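Local coordinates for protein thioredoxin (H-type,TRX-H) (Edwardsiella tarda, PDB 5ZF2) that inhibits host ASK1-MAPK signalling as a secreted effector with a thioredoxin fold, and may act in thiol-disulfide exchange, at residues V20-Y25 against I77-G82; E84-I89 against S98-R103. All coordinates share one frame; numbering follows the deposited sequence.

Contact 1: V20-Y25 against I77-G82; sequences VLVDVY and ILYRNG
Val22 and Tyr79 form the apolar centre, where methyl CG2 of Val22 lies 3.7 Å from CE1 of the Tyr79 ring, obliquely to it. The two residues are diagonal neighbours on one face of the sheet, not cross-strand partners. Tyr79 has CG anti to the carbonyl carbon (chi1 -64°), which swings the ring toward Val22, with Val20 O in plane at its edge. Val20 stands opposite Tyr79, CB to CB 4.1 Å, and Val22 faces Ile77. On the other face Leu21 pairs with Leu78, and each bends a methyl back to the partner strand: CD1 of Leu21 rests 3.5 Å from Ile77 O, CD1 of Leu78 3.6 Å from Val20 O. Four backbone hydrogen bonds frame the strands, with Val20-Tyr79 and Val22-Ile77 as hydrogen-bonded pairs and Leu21-Leu78 as the non-hydrogen-bonded pair between them. The shortest is Tyr79 N to Val20 O, 2.7 Å. This antiparallel pairing belongs to the central sheet of the thioredoxin fold. On its other side strand 20-25 is hydrogen-bonded in parallel to strand 52-57 through Leu21 and Asp23, while helices 7-15 and 62-68 cover the valine-tyrosine face, with Phe10 on Val22 and Phe68 on Ile77 and Tyr79.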
ATOM      1  N   VAL A  20      -3.159  -3.748  -6.730  1.00 13.65           N
ATOM      2  CA  VAL A  20      -3.522  -2.742  -5.734  1.00 13.00           C
ATOM      3  C   VAL A  20      -2.586  -2.845  -4.544  1.00 12.50           C
ATOM      4  O   VAL A  20      -2.360  -3.943  -4.022  1.00 12.75           O
ATOM      5  CB  VAL A  20      -4.975  -2.904  -5.261  1.00 13.27           C
ATOM      6  CG1 VAL A  20      -5.244  -1.930  -4.151  1.00 11.99           C
ATOM      7  CG2 VAL A  20      -5.929  -2.676  -6.448  1.00 11.07           C
ATOM      8  N   LEU A  21      -2.070  -1.705  -4.094  1.00 11.37           N
ATOM      9  CA  LEU A  21      -1.224  -1.659  -2.914  1.00 11.52           C
ATOM     10  C   LEU A  21      -1.971  -0.905  -1.829  1.00 16.84           C
ATOM     11  O   LEU A  21      -2.349   0.260  -2.019  1.00 14.99           O
ATOM     12  CB  LEU A  21       0.112  -0.971  -3.204  1.00 12.56           C
ATOM     13  CG  LEU A  21       0.960  -0.836  -1.951  1.00 13.44           C
ATOM     14  CD1 LEU A  21       1.505  -2.220  -1.533  1.00 12.96           C
ATOM     15  CD2 LEU A  21       2.111   0.179  -2.169  1.00 14.35           C
ATOM     16  N   VAL A  22      -2.158  -1.549  -0.694  1.00 11.13           N
ATOM     17  CA  VAL A  22      -2.687  -0.901   0.498  1.00 12.18           C
ATOM     18  C   VAL A  22      -1.491  -0.510   1.356  1.00 18.81           C
ATOM     19  O   VAL A  22      -0.717  -1.379   1.785  1.00 15.18           O
ATOM     20  CB  VAL A  22      -3.648  -1.836   1.253  1.00 16.84           C
ATOM     21  CG1 VAL A  22      -3.979  -1.284   2.636  1.00 16.98           C
ATOM     22  CG2 VAL A  22      -4.916  -2.039   0.426  1.00 13.73           C
ATOM     23  N   ASP A  23      -1.351   0.782   1.621  1.00 13.64           N
ATOM     24  CA  ASP A  23      -0.190   1.344   2.305  1.00 15.01           C
ATOM     25  C   ASP A  23      -0.697   2.015   3.573  1.00 14.45           C
ATOM     26  O   ASP A  23      -1.232   3.127   3.520  1.00 16.52           O
ATOM     27  CB  ASP A  23       0.548   2.329   1.400  1.00 18.38           C
ATOM     28  CG  ASP A  23       1.708   3.024   2.097  1.00 23.56           C
ATOM     29  OD1 ASP A  23       1.961   2.785   3.291  1.00 24.78           O
ATOM     30  OD2 ASP A  23       2.372   3.836   1.428  1.00 32.55           O
ATOM     31  N   VAL A  24      -0.506   1.355   4.710  1.00 14.32           N
ATOM     32  CA  VAL A  24      -1.014   1.853   5.986  1.00 17.12           C
ATOM     33  C   VAL A  24       0.049   2.709   6.655  1.00 23.27           C
ATOM     34  O   VAL A  24       1.091   2.200   7.091  1.00 24.13           O
ATOM     35  CB  VAL A  24      -1.431   0.706   6.909  1.00 18.72           C
ATOM     36  CG1 VAL A  24      -1.922   1.281   8.243  1.00 18.49           C
ATOM     37  CG2 VAL A  24      -2.509  -0.148   6.240  1.00 17.75           C
ATOM     38  N   TYR A  25      -0.253   3.985   6.829  1.00 16.97           N
ATOM     39  CA  TYR A  25       0.727   4.932   7.316  1.00 18.37           C
ATOM     40  C   TYR A  25       0.201   5.594   8.577  1.00 20.65           C
ATOM     41  O   TYR A  25      -0.973   5.464   8.940  1.00 27.15           O
ATOM     42  CB  TYR A  25       1.047   5.986   6.232  1.00 20.85           C
ATOM     43  CG  TYR A  25      -0.056   7.018   6.043  1.00 27.05           C
ATOM     44  CD1 TYR A  25      -1.171   6.758   5.245  1.00 18.43           C
ATOM     45  CD2 TYR A  25       0.012   8.251   6.683  1.00 27.36           C
ATOM     46  CE1 TYR A  25      -2.194   7.708   5.107  1.00 18.85           C
ATOM     47  CE2 TYR A  25      -0.996   9.189   6.545  1.00 28.32           C
ATOM     48  CZ  TYR A  25      -2.088   8.915   5.753  1.00 20.52           C
ATOM     49  OH  TYR A  25      -3.073   9.884   5.631  1.00 24.10           O
ATOM     50  N   ILE A  77       0.291  -4.084   1.925  1.00  9.78           N
ATOM     51  CA  ILE A  77      -0.405  -5.277   1.456  1.00 14.35           C
ATOM     52  C   ILE A  77      -0.577  -5.178  -0.046  1.00 17.01           C
ATOM     53  O   ILE A  77      -1.146  -4.203  -0.543  1.00 12.38           O
ATOM     54  CB  ILE A  77      -1.781  -5.452   2.109  1.00 10.11           C
ATOM     55  CG1 ILE A  77      -1.667  -5.320   3.635  1.00 14.19           C
ATOM     56  CG2 ILE A  77      -2.374  -6.823   1.644  1.00  9.91           C
ATOM     57  CD1 ILE A  77      -3.036  -5.214   4.338  1.00 15.15           C
ATOM     58  N   LEU A  78      -0.131  -6.193  -0.763  1.00  9.75           N
ATOM     59  CA  LEU A  78      -0.187  -6.159  -2.221  1.00 13.63           C
ATOM     60  C   LEU A  78      -1.304  -7.088  -2.668  1.00 16.04           C
ATOM     61  O   LEU A  78      -1.372  -8.237  -2.231  1.00 13.84           O
ATOM     62  CB  LEU A  78       1.147  -6.568  -2.852  1.00 11.22           C
ATOM     63  CG  LEU A  78       1.156  -6.555  -4.392  1.00 14.20           C
ATOM     64  CD1 LEU A  78       0.932  -5.115  -4.957  1.00 12.40           C
ATOM     65  CD2 LEU A  78       2.448  -7.144  -4.959  1.00 17.08           C
ATOM     66  N   TYR A  79      -2.185  -6.583  -3.518  1.00 11.62           N
ATOM     67  CA  TYR A  79      -3.234  -7.385  -4.129  1.00 10.74           C
ATOM     68  C   TYR A  79      -2.995  -7.488  -5.622  1.00 14.78           C
ATOM     69  O   TYR A  79      -2.514  -6.544  -6.253  1.00 16.35           O
ATOM     70  CB  TYR A  79      -4.625  -6.773  -3.898  1.00 10.72           C
ATOM     71  CG  TYR A  79      -5.048  -6.730  -2.469  1.00 11.90           C
ATOM     72  CD1 TYR A  79      -4.567  -5.749  -1.628  1.00 13.48           C
ATOM     73  CD2 TYR A  79      -5.941  -7.664  -1.958  1.00 15.38           C
ATOM     74  CE1 TYR A  79      -4.951  -5.685  -0.313  1.00 17.76           C
ATOM     75  CE2 TYR A  79      -6.328  -7.620  -0.624  1.00 18.00           C
ATOM     76  CZ  TYR A  79      -5.824  -6.631   0.184  1.00 19.00           C
ATOM     77  OH  TYR A  79      -6.204  -6.547   1.484  1.00 22.01           O
ATOM     78  N   ARG A  80      -3.344  -8.645  -6.189  1.00 14.59           N
ATOM     79  CA  ARG A  80      -3.407  -8.808  -7.637  1.00 13.62           C
ATOM     80  C   ARG A  80      -4.735  -9.469  -7.963  1.00 20.10           C
ATOM     81  O   ARG A  80      -5.120 -10.449  -7.312  1.00 16.62           O
ATOM     82  CB  ARG A  80      -2.215  -9.619  -8.179  1.00 19.94           C
ATOM     83  CG  ARG A  80      -0.913  -8.804  -8.158  1.00 28.58           C
ATOM     84  CD  ARG A  80       0.314  -9.557  -8.658  1.00 29.18           C
ATOM     85  NE  ARG A  80       1.491  -8.695  -8.678  1.00 23.51           N
ATOM     86  CZ  ARG A  80       2.733  -9.155  -8.587  1.00 28.62           C
ATOM     87  NH1 ARG A  80       2.920 -10.447  -8.474  1.00 29.47           N
ATOM     88  NH2 ARG A  80       3.790  -8.341  -8.603  1.00 25.74           N
ATOM     89  N   ASN A  81      -5.457  -8.879  -8.913  1.00 19.98           N
ATOM     90  CA  ASN A  81      -6.757  -9.374  -9.346  1.00 21.70           C
ATOM     91  C   ASN A  81      -7.718  -9.501  -8.167  1.00 23.96           C
ATOM     92  O   ASN A  81      -8.553 -10.415  -8.121  1.00 24.80           O
ATOM     93  CB  ASN A  81      -6.627 -10.709 -10.091  1.00 23.91           C
ATOM     94  CG  ASN A  81      -7.839 -11.009 -10.950  1.00 36.16           C
ATOM     95  OD1 ASN A  81      -8.447 -10.100 -11.529  1.00 42.24           O
ATOM     96  ND2 ASN A  81      -8.224 -12.285 -11.007  1.00 37.31           N
ATOM     97  N   GLY A  82      -7.590  -8.595  -7.199  1.00 16.97           N
ATOM     98  CA  GLY A  82      -8.525  -8.540  -6.091  1.00 20.17           C
ATOM     99  C   GLY A  82      -8.218  -9.470  -4.942  1.00 24.19           C
ATOM    100  O   GLY A  82      -9.041  -9.582  -4.033  1.00 17.87           O
TER

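Contact 2: E84-I89 against S98-R103; sequences EVRRSI and SDFLTR
Arg86 presents a guanidinium whose edge meets Phe100 O and one of whose faces is overlaid by CG of Arg103, 3.3 Å above the plane and displaced from its centre. It belongs to the edge strand of the thioredoxin fold, packed against the C-terminal helix, nearly antiparallel, with axes 9.8 Å apart. NE of Arg86 in turn lies over one face of the Arg103 guanidinium. The side chain of Arg86 also runs over one face of the Phe100 ring, its CG 3.6 Å from CE1, while the backbone N of Arg87 lies in plane at the ring edge and CB of Ser88 approaches CE1 obliquely. The Arg86 guanidinium and the ring are turned 74° apart, and any cation-pi attraction is at most weak. A classic beta bulge places Val85 and Arg86 together opposite Leu78. CG of Arg86 lies between the backbone N and the carbonyl carbon (chi1 49°), and the chain then runs straight out to NE, pointing opposite to the phenyl group it passes. Its positive charge is probably stabilised by the partial negative charge of the helix C-terminal end. Arg103 crosses close by, its guanidinium inclined 33° to that of Arg86; a salt bridge from its NH1 to OD2 of Asp99 probably offsets the like charges. On the far side of the strand, Arg87 grips the Glu84 carboxylate side-on. Phe100 O accepts twice from Arg86, from NE on a lone pair in the carbonyl plane and from NH2 above that plane, each at 2.8 Å.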
ATOM      1  N   GLU A  84      -5.214 -10.929  -2.004  1.00 16.15           N
ATOM      2  CA  GLU A  84      -3.949 -10.602  -1.355  1.00 12.02           C
ATOM      3  C   GLU A  84      -2.870 -11.574  -1.809  1.00 16.70           C
ATOM      4  O   GLU A  84      -3.080 -12.792  -1.780  1.00 16.83           O
ATOM      5  CB  GLU A  84      -4.094 -10.661   0.164  1.00 16.30           C
ATOM      6  CG  GLU A  84      -2.757 -10.486   0.886  1.00 17.06           C
ATOM      7  CD  GLU A  84      -2.877 -10.377   2.410  1.00 22.09           C
ATOM      8  OE1 GLU A  84      -3.966 -10.040   2.938  1.00 18.55           O
ATOM      9  OE2 GLU A  84      -1.863 -10.634   3.091  1.00 22.65           O
ATOM     10  N   VAL A  85      -1.733 -11.033  -2.237  1.00 12.72           N
ATOM     11  CA  VAL A  85      -0.585 -11.823  -2.666  1.00 15.46           C
ATOM     12  C   VAL A  85       0.472 -11.903  -1.574  1.00 14.54           C
ATOM     13  O   VAL A  85       1.083 -12.948  -1.382  1.00 20.40           O
ATOM     14  CB  VAL A  85       0.003 -11.231  -3.969  1.00 28.48           C
ATOM     15  CG1 VAL A  85       1.372 -11.831  -4.272  1.00 29.34           C
ATOM     16  CG2 VAL A  85      -0.941 -11.492  -5.132  1.00 39.10           C
ATOM     17  N   ARG A  86       0.703 -10.813  -0.843  1.00 12.03           N
ATOM     18  CA  ARG A  86       1.708 -10.794   0.213  1.00 10.63           C
ATOM     19  C   ARG A  86       1.554  -9.504   0.992  1.00 17.26           C
ATOM     20  O   ARG A  86       0.951  -8.532   0.514  1.00 14.63           O
ATOM     21  CB  ARG A  86       3.145 -10.890  -0.348  1.00 13.10           C
ATOM     22  CG  ARG A  86       3.402  -9.911  -1.496  1.00 15.78           C
ATOM     23  CD  ARG A  86       4.764 -10.170  -2.134  1.00 22.25           C
ATOM     24  NE  ARG A  86       4.948  -9.386  -3.344  1.00 24.35           N
ATOM     25  CZ  ARG A  86       4.933  -9.880  -4.582  1.00 18.84           C
ATOM     26  NH1 ARG A  86       4.761 -11.181  -4.799  1.00 23.52           N
ATOM     27  NH2 ARG A  86       5.109  -9.056  -5.608  1.00 17.70           N
ATOM     28  N   ARG A  87       2.122  -9.501   2.195  1.00 11.35           N
ATOM     29  CA  ARG A  87       2.117  -8.315   3.031  1.00 13.03           C
ATOM     30  C   ARG A  87       3.480  -8.213   3.710  1.00 15.28           C
ATOM     31  O   ARG A  87       4.280  -9.161   3.709  1.00 12.90           O
ATOM     32  CB  ARG A  87       0.963  -8.343   4.049  1.00  9.67           C
ATOM     33  CG  ARG A  87       1.040  -9.459   5.106  1.00 13.30           C
ATOM     34  CD  ARG A  87      -0.068  -9.276   6.155  1.00 16.79           C
ATOM     35  NE  ARG A  87      -1.400  -9.278   5.541  1.00 17.23           N
ATOM     36  CZ  ARG A  87      -2.446  -8.623   6.038  1.00 20.48           C
ATOM     37  NH1 ARG A  87      -2.298  -7.917   7.153  1.00 16.57           N
ATOM     38  NH2 ARG A  87      -3.628  -8.666   5.418  1.00 19.33           N
ATOM     39  N   SER A  88       3.745  -7.036   4.263  1.00 14.15           N
ATOM     40  CA  SER A  88       5.052  -6.683   4.797  1.00 12.15           C
ATOM     41  C   SER A  88       4.841  -5.627   5.870  1.00 15.44           C
ATOM     42  O   SER A  88       3.991  -4.743   5.696  1.00 15.65           O
ATOM     43  CB  SER A  88       5.952  -6.154   3.651  1.00 11.00           C
ATOM     44  OG  SER A  88       7.119  -5.519   4.160  1.00 20.51           O
ATOM     45  N   ILE A  89       5.596  -5.703   6.974  1.00 11.98           N
ATOM     46  CA  ILE A  89       5.506  -4.700   8.048  1.00 16.74           C
ATOM     47  C   ILE A  89       6.897  -4.131   8.336  1.00 17.63           C
ATOM     48  O   ILE A  89       7.814  -4.876   8.703  1.00 12.51           O
ATOM     49  CB  ILE A  89       4.910  -5.283   9.345  1.00 18.86           C
ATOM     50  CG1 ILE A  89       3.476  -5.787   9.160  1.00 13.76           C
ATOM     51  CG2 ILE A  89       4.996  -4.256  10.498  1.00 18.71           C
ATOM     52  CD1 ILE A  89       3.055  -6.768  10.297  1.00 15.35           C
ATOM     53  N   SER A  98      11.272  -2.514  -3.597  1.00 13.52           N
ATOM     54  CA  SER A  98      11.176  -2.755  -5.036  1.00 14.31           C
ATOM     55  C   SER A  98      10.759  -4.196  -5.323  1.00 13.30           C
ATOM     56  O   SER A  98       9.860  -4.456  -6.131  1.00 15.11           O
ATOM     57  CB  SER A  98      12.515  -2.445  -5.700  1.00 17.26           C
ATOM     58  OG  SER A  98      12.482  -2.789  -7.059  1.00 22.06           O
ATOM     59  N   ASP A  99      11.404  -5.151  -4.673  1.00 16.73           N
ATOM     60  CA  ASP A  99      11.080  -6.542  -4.975  1.00 20.14           C
ATOM     61  C   ASP A  99       9.680  -6.906  -4.494  1.00 12.94           C
ATOM     62  O   ASP A  99       8.992  -7.702  -5.143  1.00 18.64           O
ATOM     63  CB  ASP A  99      12.128  -7.458  -4.356  1.00 24.07           C
ATOM     64  CG  ASP A  99      11.989  -8.890  -4.827  1.00 30.85           C
ATOM     65  OD1 ASP A  99      12.127  -9.144  -6.042  1.00 36.57           O
ATOM     66  OD2 ASP A  99      11.707  -9.740  -3.983  1.00 30.00           O
ATOM     67  N   PHE A 100       9.237  -6.304  -3.384  1.00 12.00           N
ATOM     68  CA  PHE A 100       7.885  -6.519  -2.865  1.00 17.55           C
ATOM     69  C   PHE A 100       6.828  -6.144  -3.904  1.00 19.98           C
ATOM     70  O   PHE A 100       5.800  -6.818  -4.035  1.00 13.60           O
ATOM     71  CB  PHE A 100       7.679  -5.693  -1.593  1.00 13.51           C
ATOM     72  CG  PHE A 100       6.296  -5.831  -0.988  1.00 11.46           C
ATOM     73  CD1 PHE A 100       5.972  -6.935  -0.216  1.00 16.36           C
ATOM     74  CD2 PHE A 100       5.334  -4.854  -1.201  1.00 12.83           C
ATOM     75  CE1 PHE A 100       4.685  -7.071   0.330  1.00 17.31           C
ATOM     76  CE2 PHE A 100       4.063  -4.962  -0.656  1.00 12.43           C
ATOM     77  CZ  PHE A 100       3.738  -6.063   0.121  1.00 10.83           C
ATOM     78  N   LEU A 101       7.074  -5.075  -4.649  1.00 11.59           N
ATOM     79  CA  LEU A 101       6.135  -4.623  -5.670  1.00 12.69           C
ATOM     80  C   LEU A 101       6.234  -5.409  -6.964  1.00 15.65           C
ATOM     81  O   LEU A 101       5.247  -5.474  -7.705  1.00 19.25           O
ATOM     82  CB  LEU A 101       6.380  -3.148  -5.985  1.00 15.14           C
ATOM     83  CG  LEU A 101       6.107  -2.209  -4.797  1.00 17.57           C
ATOM     84  CD1 LEU A 101       6.420  -0.769  -5.240  1.00 18.31           C
ATOM     85  CD2 LEU A 101       4.664  -2.348  -4.338  1.00 16.91           C
ATOM     86  N   THR A 102       7.396  -5.997  -7.243  1.00 15.70           N
ATOM     87  CA  THR A 102       7.781  -6.455  -8.572  1.00 23.58           C
ATOM     88  C   THR A 102       7.630  -7.956  -8.761  1.00 31.25           C
ATOM     89  O   THR A 102       7.172  -8.405  -9.821  1.00 26.55           O
ATOM     90  CB  THR A 102       9.234  -6.066  -8.835  1.00 24.22           C
ATOM     91  OG1 THR A 102       9.333  -4.637  -8.880  1.00 50.31           O
ATOM     92  CG2 THR A 102       9.707  -6.640 -10.134  1.00 36.84           C
ATOM     93  N   ARG A 103       8.040  -8.740  -7.765  1.00 24.02           N
ATOM     94  CA  ARG A 103       8.013 -10.193  -7.903  1.00 28.95           C
ATOM     95  C   ARG A 103       6.578 -10.722  -7.912  1.00 22.70           C
ATOM     96  O   ARG A 103       6.338 -11.788  -8.486  1.00 41.35           O
ATOM     97  CB  ARG A 103       8.824 -10.869  -6.788  1.00 26.77           C
ATOM     98  CG  ARG A 103       8.140 -10.932  -5.418  1.00 28.67           C
ATOM     99  CD  ARG A 103       8.984 -11.755  -4.422  1.00 18.23           C
ATOM    100  NE  ARG A 103       8.379 -11.706  -3.104  1.00 23.09           N
ATOM    101  CZ  ARG A 103       8.607 -10.747  -2.213  1.00 23.41           C
ATOM    102  NH1 ARG A 103       9.462  -9.765  -2.485  1.00 28.87           N
ATOM    103  NH2 ARG A 103       8.002 -10.784  -1.035  1.00 25.42           N
TER

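How the contacts relate
Contact 1 closes along the chain before contact 2 opens, and their centres lie about 9 Å apart. They share one sheet: strand 75-80 is paired with strand 20-25 on one side and, across a short turn, with strand 83-89 on the other. Leu78 joins the two, since its N and O probably bond Arg86 O and Val85 N. Contact 1 thus lies inside the sheet near the centre of the chain, whereas contact 2 ties its outermost strand to the C-terminal helix 94-102. A weak hydrogen bond from Arg80 NH2 to Leu101 O links the inner strand to that helix. Together they join the C-terminal beta-beta-alpha portion (strands 75-80 and 83-89, helix 94-102) to the central strand 20-25.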